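Local coordinates for sorbitol-6-phosphate dehydrogenase (Erwinia amylovora CFBP1430, PDB 5O3Z), which catalyses the NAD-dependent interconversion of sorbitol 6-phosphate and fructose 6-phosphate as a member of the short-chain dehydrogenase/reductase family, at residues Glu24-Gln28 and Ala29-Val33; Gln103-Leu106 and Thr107-Asp110; Ser128-Met131 and Ile132-Gly135; Gly164-Gly167 and Leu168-Leu172; Asp230-Asp233 and Val234-Val237. One frame throughout, in Å; residues are numbered along the deposited sequence.

From the N terminus, contact 1 turns the chain from helix 17-28 into strand 32-37, closing the first beta-alpha-beta unit of the Rossmann fold. Contacts 2 and 3 mark the two ends of the long helix 106-133, their centres 37 Å apart. Contact 4 lies within the adjacent helix 156-176, and contact 5 starts helix 231-242. All five are local and follow one another in series; none nests or crosses. Contacts 1 and 5 meet on one side of the parallel sheet, where Gly25 CA lies 3.7 Å from Leu235 CD2. Contacts 2, 3 and 4 belong to helices on the other side, which face a second subunit.

Contact 1 (Glu24-Gln28 and Ala29-Val33)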
loop_
_atom_site.group_PDB
_atom_site.type_symbol
_atom_site.label_atom_id
_atom_site.label_comp_id
_atom_site.label_asym_id
_atom_site.label_seq_id
_atom_site.Cartn_x
_atom_site.Cartn_y
_atom_site.Cartn_z
ATOM N N GLU A 24 20.750 -24.846 -6.915
ATOM C CA GLU A 24 22.221 -24.794 -7.122
ATOM C C GLU A 24 22.865 -23.668 -6.305
ATOM O O GLU A 24 23.927 -23.822 -5.634
ATOM C CB GLU A 24 22.535 -24.575 -8.579
ATOM C CG GLU A 24 21.946 -25.659 -9.452
ATOM C CD GLU A 24 22.598 -25.783 -10.816
ATOM O OE1 GLU A 24 23.816 -25.540 -10.941
ATOM O OE2 GLU A 24 21.896 -26.161 -11.760
ATOM N N GLY A 25 22.165 -22.535 -6.318
ATOM C CA GLY A 25 22.592 -21.357 -5.595
ATOM C C GLY A 25 22.601 -21.582 -4.113
ATOM O O GLY A 25 23.484 -21.113 -3.436
ATOM N N LEU A 26 21.617 -22.327 -3.589
ATOM C CA LEU A 26 21.591 -22.669 -2.190
ATOM C C LEU A 26 22.674 -23.682 -1.794
ATOM O O LEU A 26 23.162 -23.670 -0.682
ATOM C CB LEU A 26 20.238 -23.226 -1.809
ATOM C CG LEU A 26 19.109 -22.170 -1.768
ATOM C CD1 LEU A 26 17.763 -22.861 -1.884
ATOM C CD2 LEU A 26 19.175 -21.438 -0.456
ATOM N N ALA A 27 23.003 -24.580 -2.686
ATOM C CA ALA A 27 24.090 -25.547 -2.360
ATOM C C ALA A 27 25.403 -24.753 -2.249
ATOM O O ALA A 27 26.128 -24.861 -1.275
ATOM C CB ALA A 27 24.170 -26.574 -3.456
ATOM N N GLN A 28 25.651 -23.920 -3.241
ATOM C CA GLN A 28 26.812 -22.997 -3.200
ATOM C C GLN A 28 26.925 -22.183 -1.929
ATOM O O GLN A 28 27.994 -22.123 -1.315
ATOM C CB GLN A 28 26.768 -22.077 -4.391
ATOM C CG GLN A 28 28.023 -21.234 -4.549
ATOM C CD GLN A 28 27.761 -20.189 -5.571
ATOM O OE1 GLN A 28 26.882 -19.311 -5.359
ATOM N NE2 GLN A 28 28.423 -20.294 -6.721
ATOM N N ALA A 29 25.830 -21.594 -1.484
ATOM C CA ALA A 29 25.789 -20.878 -0.194
ATOM C C ALA A 29 25.987 -21.748 1.032
ATOM O O ALA A 29 25.945 -21.258 2.166
ATOM C CB ALA A 29 24.476 -20.130 -0.068
ATOM N N GLY A 30 26.182 -23.064 0.850
ATOM C CA GLY A 30 26.374 -23.934 1.967
ATOM C C GLY A 30 25.186 -24.713 2.495
ATOM O O GLY A 30 25.299 -25.307 3.561
ATOM N N TYR A 31 24.051 -24.714 1.785
ATOM C CA TYR A 31 22.874 -25.484 2.229
ATOM C C TYR A 31 22.928 -26.962 1.746
ATOM O O TYR A 31 23.342 -27.262 0.608
ATOM C CB TYR A 31 21.533 -24.805 1.770
ATOM C CG TYR A 31 21.116 -23.467 2.485
ATOM C CD1 TYR A 31 21.604 -22.225 2.060
ATOM C CD2 TYR A 31 20.180 -23.470 3.525
ATOM C CE1 TYR A 31 21.191 -21.052 2.677
ATOM C CE2 TYR A 31 19.782 -22.315 4.161
ATOM C CZ TYR A 31 20.314 -21.105 3.744
ATOM O OH TYR A 31 19.884 -19.975 4.379
ATOM N N HIS A 32 22.394 -27.852 2.567
ATOM C CA HIS A 32 21.890 -29.156 2.046
ATOM C C HIS A 32 20.526 -28.917 1.390
ATOM O O HIS A 32 19.715 -28.169 1.920
ATOM C CB HIS A 32 21.762 -30.178 3.149
ATOM C CG HIS A 32 23.063 -30.800 3.522
ATOM N ND1 HIS A 32 24.004 -30.151 4.299
ATOM C CD2 HIS A 32 23.567 -32.030 3.254
ATOM C CE1 HIS A 32 25.041 -30.960 4.474
ATOM N NE2 HIS A 32 24.794 -32.104 3.851
ATOM N N VAL A 33 20.306 -29.499 0.229
ATOM C CA VAL A 33 19.136 -29.153 -0.558
ATOM C C VAL A 33 18.272 -30.396 -0.786
ATOM O O VAL A 33 18.777 -31.454 -1.193
ATOM C CB VAL A 33 19.496 -28.482 -1.880
ATOM C CG1 VAL A 33 18.231 -28.098 -2.650
ATOM C CG2 VAL A 33 20.342 -27.225 -1.635
#
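Leu26 CD2 rests on one face of the Tyr31 ring, 4.0 Å from its centroid and 27° off the normal, shifted toward the CD1-CE1 rim: a CH-pi contact between the last turn of helix 17-28 and the chain that leaves it. Tyr31 reaches this methyl because its CG lies beside the backbone N and anti to the carbonyl carbon (chi1 -71°). The same ring has Leu26 O at its edge, in plane, so one leucine borders both its face and its rim. A second knob is Val33 CG2, which enters the shallow hollow beside Leu26 CB, 4.0 Å away, and the more distant Ala27 CB. Between the two knobs the chain doubles back closely enough for Ala27 CA to point a nearly straight CH at Tyr31 O. Gly30, with phi 97°, makes the bend possible as the glycine of a Schellman motif. Tyr31 N bonds to Leu26 O at 2.8 Å. Gly30 N reaches Ala27 O from well above the carbonyl plane, while Ala29 N keeps the helical bond to Gly25 O. Outside the turn, Leu26 also packs on Ala9 and Val11 of strand 8-12 and on Leu239, whereas Ala27 faces helix 40-54. The carbonyl oxygens of Gly25, Leu26 and Ala27 thus each accept a backbone N-H of the turn. Tyr31 O, by contrast, is buried without a hydrogen-bond partner, leaving the CH of Ala27, at 3.5 Å from CA to Tyr31 O, as a weak polar compensation; apolar contacts and backbone bonds carry the rest.

Contact 2 (Gln103-Leu106 and Thr107-Asp110); sequences QFRL and TDFD
Arg105, at the N-cap position of helix 106-133, offers its carbonyl O to Phe109 N at 3.1 Å and, weakly, to Asp108 N, while Leu106 O takes the next helical bond from Asp110 N at 2.8 Å. Around this first turn the side chains pair in three places. Phe104 brings the CE1 corner of its ring against the helix: Phe109 N lies in the ring plane, 3.7 Å from Phe104 CE1, and Asp108 CB is 3.8 Å from the same atom. The ring and the Asp108 carboxylate stand almost perpendicular, 88° apart. On the exposed flank, Arg105 runs past Asp108 with its CD 3.7 Å from Asp108 OD2. The guanidinium presents its edge to that oxygen, but Arg105 NH1 stays 4.3 Å from Asp108 OD2, so the attraction is electrostatic at longer range and not a salt bridge. The third pair is Leu106 and Asp110. With Leu106 CG anti to the backbone N (chi1 -180°) and chi2 at 52°, CD1 comes to 3.3 Å from Asp110 OD2, a close methyl-carboxylate approach. Phe109, whose CB touches Phe104 CE1 at 4.0 Å, sends its ring away from the cap. There it packs on Ala160 of helix 156-176 and stacks with Phe121 of the second subunit. Leu106 leans on Val118 of that subunit, and Phe104 O accepts from its Arg125. The start of helix 106-133 is therefore wedged between helix 156-176 of its own chain and the matching helix 106-133 of the neighbouring subunit.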
loop_
_atom_site.group_PDB
_atom_site.type_symbol
_atom_site.label_atom_id
_atom_site.label_comp_id
_atom_site.label_asym_id
_atom_site.label_seq_id
_atom_site.Cartn_x
_atom_site.Cartn_y
_atom_site.Cartn_z
ATOM N N GLN A 103 -14.071 -14.771 -21.256
ATOM C CA GLN A 103 -13.688 -16.090 -21.809
ATOM C C GLN A 103 -12.811 -16.929 -20.858
ATOM O O GLN A 103 -12.249 -17.960 -21.289
ATOM C CB GLN A 103 -12.902 -15.930 -23.126
ATOM C CG GLN A 103 -13.526 -15.044 -24.188
ATOM C CD GLN A 103 -12.503 -14.476 -25.204
ATOM O OE1 GLN A 103 -11.352 -14.940 -25.334
ATOM N NE2 GLN A 103 -12.939 -13.467 -25.940
ATOM N N PHE A 104 -12.701 -16.534 -19.580
ATOM C CA PHE A 104 -11.673 -17.116 -18.690
ATOM C C PHE A 104 -12.322 -18.316 -18.092
ATOM O O PHE A 104 -13.436 -18.218 -17.639
ATOM C CB PHE A 104 -11.201 -16.121 -17.591
ATOM C CG PHE A 104 -9.908 -16.523 -16.923
ATOM C CD1 PHE A 104 -9.841 -17.671 -16.127
ATOM C CD2 PHE A 104 -8.748 -15.772 -17.094
ATOM C CE1 PHE A 104 -8.658 -18.056 -15.542
ATOM C CE2 PHE A 104 -7.572 -16.171 -16.502
ATOM C CZ PHE A 104 -7.524 -17.312 -15.738
ATOM N N ARG A 105 -11.629 -19.448 -18.076
ATOM C CA ARG A 105 -12.272 -20.735 -17.737
ATOM C C ARG A 105 -12.141 -21.046 -16.282
ATOM O O ARG A 105 -11.091 -20.846 -15.738
ATOM C CB ARG A 105 -11.577 -21.852 -18.486
ATOM C CG ARG A 105 -11.770 -21.794 -19.982
ATOM C CD ARG A 105 -10.582 -22.456 -20.632
ATOM N NE ARG A 105 -11.044 -23.505 -21.507
ATOM C CZ ARG A 105 -10.269 -24.487 -21.950
ATOM N NH1 ARG A 105 -8.950 -24.535 -21.643
ATOM N NH2 ARG A 105 -10.805 -25.406 -22.732
ATOM N N LEU A 106 -13.166 -21.648 -15.699
ATOM C CA LEU A 106 -13.138 -22.062 -14.325
ATOM C C LEU A 106 -12.068 -23.084 -14.007
ATOM O O LEU A 106 -11.480 -23.049 -12.941
ATOM C CB LEU A 106 -14.525 -22.589 -13.890
ATOM C CG LEU A 106 -14.605 -23.056 -12.441
ATOM C CD1 LEU A 106 -14.095 -21.992 -11.433
ATOM C CD2 LEU A 106 -16.021 -23.484 -12.058
ATOM N N THR A 107 -11.837 -24.029 -14.909
ATOM C CA THR A 107 -10.781 -25.023 -14.697
ATOM C C THR A 107 -9.441 -24.370 -14.461
ATOM O O THR A 107 -8.737 -24.759 -13.522
ATOM C CB THR A 107 -10.623 -26.027 -15.877
ATOM O OG1 THR A 107 -10.684 -25.339 -17.134
ATOM C CG2 THR A 107 -11.682 -27.124 -15.749
ATOM N N ASP A 108 -9.142 -23.349 -15.255
ATOM C CA ASP A 108 -7.855 -22.611 -15.141
ATOM C C ASP A 108 -7.801 -21.774 -13.887
ATOM O O ASP A 108 -6.758 -21.692 -13.228
ATOM C CB ASP A 108 -7.624 -21.665 -16.309
ATOM C CG ASP A 108 -7.290 -22.371 -17.602
ATOM O OD1 ASP A 108 -6.788 -23.511 -17.591
ATOM O OD2 ASP A 108 -7.535 -21.766 -18.637
ATOM N N PHE A 109 -8.926 -21.134 -13.538
ATOM C CA PHE A 109 -8.979 -20.290 -12.364
ATOM C C PHE A 109 -8.735 -21.185 -11.177
ATOM O O PHE A 109 -7.920 -20.925 -10.301
ATOM C CB PHE A 109 -10.352 -19.639 -12.239
ATOM C CG PHE A 109 -10.413 -18.636 -11.126
ATOM C CD1 PHE A 109 -9.929 -17.365 -11.347
ATOM C CD2 PHE A 109 -10.918 -18.969 -9.894
ATOM C CE1 PHE A 109 -10.020 -16.419 -10.352
ATOM C CE2 PHE A 109 -10.933 -18.064 -8.886
ATOM C CZ PHE A 109 -10.462 -16.799 -9.109
ATOM N N ASP A 110 -9.448 -22.300 -11.165
ATOM C CA ASP A 110 -9.245 -23.306 -10.141
ATOM C C ASP A 110 -7.822 -23.850 -10.029
ATOM O O ASP A 110 -7.317 -23.984 -8.905
ATOM C CB ASP A 110 -10.200 -24.493 -10.322
ATOM C CG ASP A 110 -11.455 -24.369 -9.459
ATOM O OD1 ASP A 110 -11.352 -24.149 -8.220
ATOM O OD2 ASP A 110 -12.551 -24.499 -10.036
#

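Contact 3 (Ser128-Met131 and Ile132-Gly135)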
loop_
_atom_site.group_PDB
_atom_site.type_symbol
_atom_site.label_atom_id
_atom_site.label_comp_id
_atom_site.label_asym_id
_atom_site.label_seq_id
_atom_site.Cartn_x
_atom_site.Cartn_y
_atom_site.Cartn_z
ATOM N N SER A 128 6.519 -26.006 8.515
ATOM C CA SER A 128 6.461 -25.344 9.829
ATOM C C SER A 128 6.383 -26.275 11.025
ATOM O O SER A 128 6.988 -25.978 12.075
ATOM C CB SER A 128 5.324 -24.318 9.953
ATOM O OG SER A 128 4.015 -24.837 9.803
ATOM N N LYS A 129 5.620 -27.374 10.932
ATOM C CA LYS A 129 5.537 -28.330 12.048
ATOM C C LYS A 129 6.924 -28.901 12.364
ATOM O O LYS A 129 7.292 -29.034 13.536
ATOM C CB LYS A 129 4.634 -29.521 11.695
ATOM C CG LYS A 129 3.159 -29.217 11.640
ATOM C CD LYS A 129 2.487 -30.216 10.685
ATOM C CE LYS A 129 1.100 -30.613 11.105
ATOM N NZ LYS A 129 1.183 -31.653 12.156
ATOM N N LEU A 130 7.675 -29.238 11.337
ATOM C CA LEU A 130 9.057 -29.759 11.522
ATOM C C LEU A 130 9.938 -28.716 12.184
ATOM O O LEU A 130 10.840 -29.053 13.002
ATOM C CB LEU A 130 9.690 -30.242 10.202
ATOM C CG LEU A 130 9.103 -31.526 9.548
ATOM C CD1 LEU A 130 9.820 -31.859 8.224
ATOM C CD2 LEU A 130 9.173 -32.729 10.471
ATOM N N MET A 131 9.708 -27.445 11.844
ATOM C CA MET A 131 10.570 -26.365 12.317
ATOM C C MET A 131 10.271 -26.134 13.773
ATOM O O MET A 131 11.188 -25.914 14.577
ATOM C CB MET A 131 10.313 -25.070 11.509
ATOM C CG MET A 131 11.030 -25.033 10.220
ATOM S SD MET A 131 10.390 -23.635 9.246
ATOM C CE MET A 131 10.997 -24.019 7.626
ATOM N N ILE A 132 8.991 -26.177 14.105
ATOM C CA ILE A 132 8.505 -26.074 15.451
ATOM C C ILE A 132 8.969 -27.202 16.353
ATOM O O ILE A 132 9.438 -26.954 17.487
ATOM C CB ILE A 132 6.966 -25.992 15.474
ATOM C CG1 ILE A 132 6.561 -24.616 14.917
ATOM C CG2 ILE A 132 6.369 -26.147 16.872
ATOM C CD1 ILE A 132 5.114 -24.559 14.492
ATOM N N ARG A 133 8.856 -28.416 15.854
ATOM C CA ARG A 133 9.229 -29.620 16.618
ATOM C C ARG A 133 10.656 -29.547 17.072
ATOM O O ARG A 133 10.913 -29.755 18.222
ATOM C CB ARG A 133 9.085 -30.875 15.754
ATOM C CG ARG A 133 9.273 -32.193 16.527
ATOM C CD ARG A 133 9.523 -33.346 15.561
ATOM N NE ARG A 133 10.791 -33.206 14.846
ATOM C CZ ARG A 133 11.131 -33.848 13.715
ATOM N NH1 ARG A 133 10.299 -34.706 13.147
ATOM N NH2 ARG A 133 12.312 -33.636 13.136
ATOM N N ASP A 134 11.553 -29.239 16.144
ATOM C CA ASP A 134 12.999 -29.172 16.404
ATOM C C ASP A 134 13.515 -27.850 16.897
ATOM O O ASP A 134 14.715 -27.645 16.894
ATOM C CB ASP A 134 13.772 -29.480 15.110
ATOM C CG ASP A 134 13.698 -30.944 14.724
ATOM O OD1 ASP A 134 13.191 -31.701 15.586
ATOM O OD2 ASP A 134 14.133 -31.318 13.585
ATOM N N GLY A 135 12.650 -26.928 17.281
ATOM C CA GLY A 135 13.104 -25.584 17.723
ATOM C C GLY A 135 13.926 -24.705 16.774
ATOM O O GLY A 135 14.791 -23.958 17.212
HETATM O O HOH W 1 13.326 -29.583 11.182
#
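Leu130 CD2 lies over one face of the Arg133 guanidinium, shifted to its NH1 end and 3.5 Å from Arg133 NH1, the two side chains running alongside each other in the same direction. Arg133 in turn holds the next residue in a bidentate, side-on salt bridge: NE donates to Asp134 OD1 at 2.9 Å and NH2 to Asp134 OD2 at 3.0 Å. The two groups are not coplanar, since Arg133 NE meets OD1 from 50° out of the carboxylate plane, although OD1 lies in the guanidinium plane. A bend at chi3 of Arg133 (66°) folds the group back to allow this two-pronged grip, which fixes the rotation of both ends. A water lies 3.1 Å from Asp134 OD2 and also near Leu130 O; its bond to Leu130 O is weak, and its protons may be shared with other acceptors. That same carbonyl accepts Asp134 N at 3.2 Å, before Gly135, with positive phi, ends the helix in a Schellman motif. Toward helix 156-176, Ile132 CG1 lies 3.2 Å from Ser128 O. Further out, Ser128 OG bonds to Ser124 O and Arg125 O. An Arg133 NH1-Asp80 salt bridge pins this helix end to helix 69-83, while Ile132 packs on Leu176 of helix 156-176 and on Thr102 of the second subunit.

Contact 4 (Gly164-Gly167 and Leu168-Leu172); sequences GGVG and LTQSL
Gln170 and Val166 lie side by side one turn apart because Gln170 CG stands beside its backbone N (chi1 -62°) with the chain extended beyond it, while Val166 CG1 is anti to its own N (chi1 174°); this puts the amide NE2 of Gln170 3.6 Å from Val166 CG1. Thr169 OG1 hangs over Gly165 O at 3.3 Å, a weak and unsettled bond. Its stronger partner is Ser185, and Tyr120 OH is also bonded. The turn itself is plain alpha-helix, its four backbone bonds across the contact typified by Ser171 N to Gly167 O, an almost linear 3.1 Å. Because Gly164, Gly165 and Gly167 lack side chains, side-chain-to-side-chain contact falls to Val166 against Gln170. Polar ends leave the helix for a second subunit: Gln170 OE1 accepts from Gly151 N there, and Ser171 OG bonds to Ser152 O of that subunit. Val166 and Thr169 turn to strand 182-188, Leu168 to helix 106-133. This is the middle of the crossover helix between strands 139-145 and 182-188. As in other tetrameric short-chain dehydrogenases, helices 106-133 and 156-176 pair with their copies across a dimer interface, probably as a four-helix bundle.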
loop_
_atom_site.group_PDB
_atom_site.type_symbol
_atom_site.label_atom_id
_atom_site.label_comp_id
_atom_site.label_asym_id
_atom_site.label_seq_id
_atom_site.Cartn_x
_atom_site.Cartn_y
_atom_site.Cartn_z
ATOM N N GLY A 164 -3.515 -13.587 -3.102
ATOM C CA GLY A 164 -3.826 -14.518 -2.020
ATOM C C GLY A 164 -2.593 -15.061 -1.334
ATOM O O GLY A 164 -2.540 -15.125 -0.097
ATOM N N GLY A 165 -1.553 -15.285 -2.108
ATOM C CA GLY A 165 -0.255 -15.622 -1.467
ATOM C C GLY A 165 0.298 -14.575 -0.475
ATOM O O GLY A 165 0.922 -14.914 0.508
ATOM N N VAL A 166 0.103 -13.284 -0.782
ATOM C CA VAL A 166 0.543 -12.226 0.141
ATOM C C VAL A 166 -0.197 -12.344 1.412
ATOM O O VAL A 166 0.392 -12.314 2.471
ATOM C CB VAL A 166 0.347 -10.839 -0.469
ATOM C CG1 VAL A 166 0.692 -9.765 0.604
ATOM C CG2 VAL A 166 1.191 -10.751 -1.735
ATOM N N GLY A 167 -1.505 -12.495 1.289
ATOM C CA GLY A 167 -2.365 -12.718 2.471
ATOM C C GLY A 167 -1.943 -13.915 3.319
ATOM O O GLY A 167 -1.871 -13.832 4.544
ATOM N N LEU A 168 -1.680 -15.029 2.636
ATOM C CA LEU A 168 -1.210 -16.227 3.358
ATOM C C LEU A 168 0.139 -15.988 4.030
ATOM O O LEU A 168 0.284 -16.240 5.223
ATOM C CB LEU A 168 -1.162 -17.438 2.435
ATOM C CG LEU A 168 -0.702 -18.704 3.128
ATOM C CD1 LEU A 168 -1.530 -19.045 4.356
ATOM C CD2 LEU A 168 -0.714 -19.821 2.174
ATOM N N THR A 169 1.074 -15.356 3.300
ATOM C CA THR A 169 2.360 -14.917 3.875
ATOM C C THR A 169 2.189 -14.064 5.141
ATOM O O THR A 169 2.896 -14.295 6.103
ATOM C CB THR A 169 3.263 -14.187 2.841
ATOM O OG1 THR A 169 3.907 -15.084 1.944
ATOM C CG2 THR A 169 4.294 -13.356 3.520
ATOM N N GLN A 170 1.249 -13.112 5.212
ATOM C CA GLN A 170 1.116 -12.304 6.401
ATOM C C GLN A 170 0.505 -13.102 7.583
ATOM O O GLN A 170 0.960 -12.969 8.725
ATOM C CB GLN A 170 0.296 -11.005 6.108
ATOM C CG GLN A 170 0.959 -10.121 5.088
ATOM C CD GLN A 170 0.177 -8.824 4.864
ATOM O OE1 GLN A 170 -0.676 -8.488 5.635
ATOM N NE2 GLN A 170 0.501 -8.137 3.789
ATOM N N SER A 171 -0.558 -13.867 7.328
ATOM C CA SER A 171 -1.148 -14.696 8.347
ATOM C C SER A 171 -0.097 -15.721 8.871
ATOM O O SER A 171 -0.013 -15.931 10.082
ATOM C CB SER A 171 -2.344 -15.501 7.831
ATOM O OG SER A 171 -3.501 -14.690 7.783
ATOM N N LEU A 172 0.592 -16.409 7.953
ATOM C CA LEU A 172 1.702 -17.329 8.371
ATOM C C LEU A 172 2.703 -16.657 9.309
ATOM O O LEU A 172 3.093 -17.207 10.363
ATOM C CB LEU A 172 2.493 -17.831 7.168
ATOM C CG LEU A 172 1.740 -18.811 6.240
ATOM C CD1 LEU A 172 2.477 -19.249 5.025
ATOM C CD2 LEU A 172 1.295 -20.013 7.029
#

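Contact 5 (Asp230-Asp233 and Val234-Val237); sequences DYQD and VLNV
Leu235 and Gln232 touch one turn into helix 231-242, which a capping box of Asp230 and Asp233 opens: Asp233 N donates to Asp230 OD1 at 3.1 Å and Asp230 N to Asp233 OD2 at 3.0 Å. The box brings the acceptors Asp230 OD1 and Asp233 OD2 to 2.7 Å, a proximity that may raise the pKa of one carboxylate. The tight side holds the two valines, which press on carbonyls of the preceding turn. Val234 CB lies 3.4 Å from Tyr231 O, and Val237 CG2 3.5 Å from Asp233 O. This flank rests on the sheet through Leu188 and Ile254, and Leu235 on Phe21 of helix 17-28. Asp233 packs on Tyr248 and Val237 on Phe240, both of a third subunit, where Asn236 ND2 also bonds weakly to Lys245 O. The solvent side, at Gln232, is more loosely held. Gln232 is bent at chi2 (72°), which swings its amide over Leu235 CD2, 3.7 Å from NE2, and toward Asn236. The two amide planes lie 50° apart. Gln232 NE2 donates to Asn236 OD1 at 3.1 Å, coming from 45° above the Asn236 carbonyl plane, though OD1 lies nearly within the plane of the Gln232 amide.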
loop_
_atom_site.group_PDB
_atom_site.type_symbol
_atom_site.label_atom_id
_atom_site.label_comp_id
_atom_site.label_asym_id
_atom_site.label_seq_id
_atom_site.Cartn_x
_atom_site.Cartn_y
_atom_site.Cartn_z
ATOM N N ASP A 230 16.528 -11.064 -13.446
ATOM C CA ASP A 230 17.218 -12.319 -13.696
ATOM C C ASP A 230 17.311 -13.217 -12.478
ATOM O O ASP A 230 16.992 -12.843 -11.347
ATOM C CB ASP A 230 18.545 -12.072 -14.470
ATOM C CG ASP A 230 19.650 -11.482 -13.599
ATOM O OD1 ASP A 230 19.486 -11.479 -12.364
ATOM O OD2 ASP A 230 20.715 -11.059 -14.146
ATOM N N TYR A 231 17.727 -14.456 -12.708
ATOM C CA TYR A 231 17.626 -15.464 -11.655
ATOM C C TYR A 231 18.527 -15.145 -10.510
ATOM O O TYR A 231 18.272 -15.515 -9.331
ATOM C CB TYR A 231 17.963 -16.891 -12.199
ATOM C CG TYR A 231 17.028 -17.547 -13.225
ATOM C CD1 TYR A 231 15.644 -17.297 -13.260
ATOM C CD2 TYR A 231 17.525 -18.482 -14.112
ATOM C CE1 TYR A 231 14.821 -17.958 -14.167
ATOM C CE2 TYR A 231 16.705 -19.136 -15.028
ATOM C CZ TYR A 231 15.355 -18.865 -15.054
ATOM O OH TYR A 231 14.551 -19.514 -15.956
ATOM N N GLN A 232 19.651 -14.498 -10.820
ATOM C CA GLN A 232 20.593 -14.152 -9.764
ATOM C C GLN A 232 20.031 -13.077 -8.803
ATOM O O GLN A 232 20.267 -13.115 -7.604
ATOM C CB GLN A 232 21.958 -13.720 -10.367
ATOM C CG GLN A 232 23.026 -13.463 -9.320
ATOM C CD GLN A 232 23.518 -14.731 -8.685
ATOM O OE1 GLN A 232 23.816 -15.688 -9.403
ATOM N NE2 GLN A 232 23.592 -14.771 -7.412
ATOM N N ASP A 233 19.264 -12.137 -9.331
ATOM C CA ASP A 233 18.592 -11.138 -8.425
ATOM C C ASP A 233 17.696 -11.853 -7.450
ATOM O O ASP A 233 17.687 -11.596 -6.312
ATOM C CB ASP A 233 17.748 -10.164 -9.227
ATOM C CG ASP A 233 18.503 -9.472 -10.291
ATOM O OD1 ASP A 233 19.610 -8.942 -10.008
ATOM O OD2 ASP A 233 17.981 -9.446 -11.394
ATOM N N VAL A 234 16.978 -12.850 -7.935
ATOM C CA VAL A 234 16.116 -13.617 -7.071
ATOM C C VAL A 234 16.866 -14.285 -5.948
ATOM O O VAL A 234 16.532 -14.163 -4.762
ATOM C CB VAL A 234 15.292 -14.648 -7.882
ATOM C CG1 VAL A 234 14.358 -15.428 -6.969
ATOM C CG2 VAL A 234 14.457 -13.964 -8.955
ATOM N N LEU A 235 17.899 -15.046 -6.348
ATOM C CA LEU A 235 18.796 -15.710 -5.432
ATOM C C LEU A 235 19.361 -14.788 -4.378
ATOM O O LEU A 235 19.303 -15.090 -3.196
ATOM C CB LEU A 235 19.894 -16.426 -6.264
ATOM C CG LEU A 235 20.913 -17.285 -5.508
ATOM C CD1 LEU A 235 20.241 -18.392 -4.708
ATOM C CD2 LEU A 235 21.894 -17.887 -6.511
ATOM N N ASN A 236 19.794 -13.587 -4.811
ATOM C CA ASN A 236 20.436 -12.602 -3.923
ATOM C C ASN A 236 19.549 -12.256 -2.792
ATOM O O ASN A 236 19.909 -12.422 -1.608
ATOM C CB ASN A 236 20.881 -11.365 -4.742
ATOM C CG ASN A 236 22.171 -11.631 -5.541
ATOM O OD1 ASN A 236 22.859 -12.622 -5.277
ATOM N ND2 ASN A 236 22.490 -10.764 -6.544
ATOM N N VAL A 237 18.320 -11.839 -3.157
ATOM C CA VAL A 237 17.317 -11.407 -2.205
ATOM C C VAL A 237 16.849 -12.592 -1.325
ATOM O O VAL A 237 16.700 -12.488 -0.094
ATOM C CB VAL A 237 16.119 -10.801 -2.975
ATOM C CG1 VAL A 237 14.955 -10.519 -2.057
ATOM C CG2 VAL A 237 16.490 -9.529 -3.738
#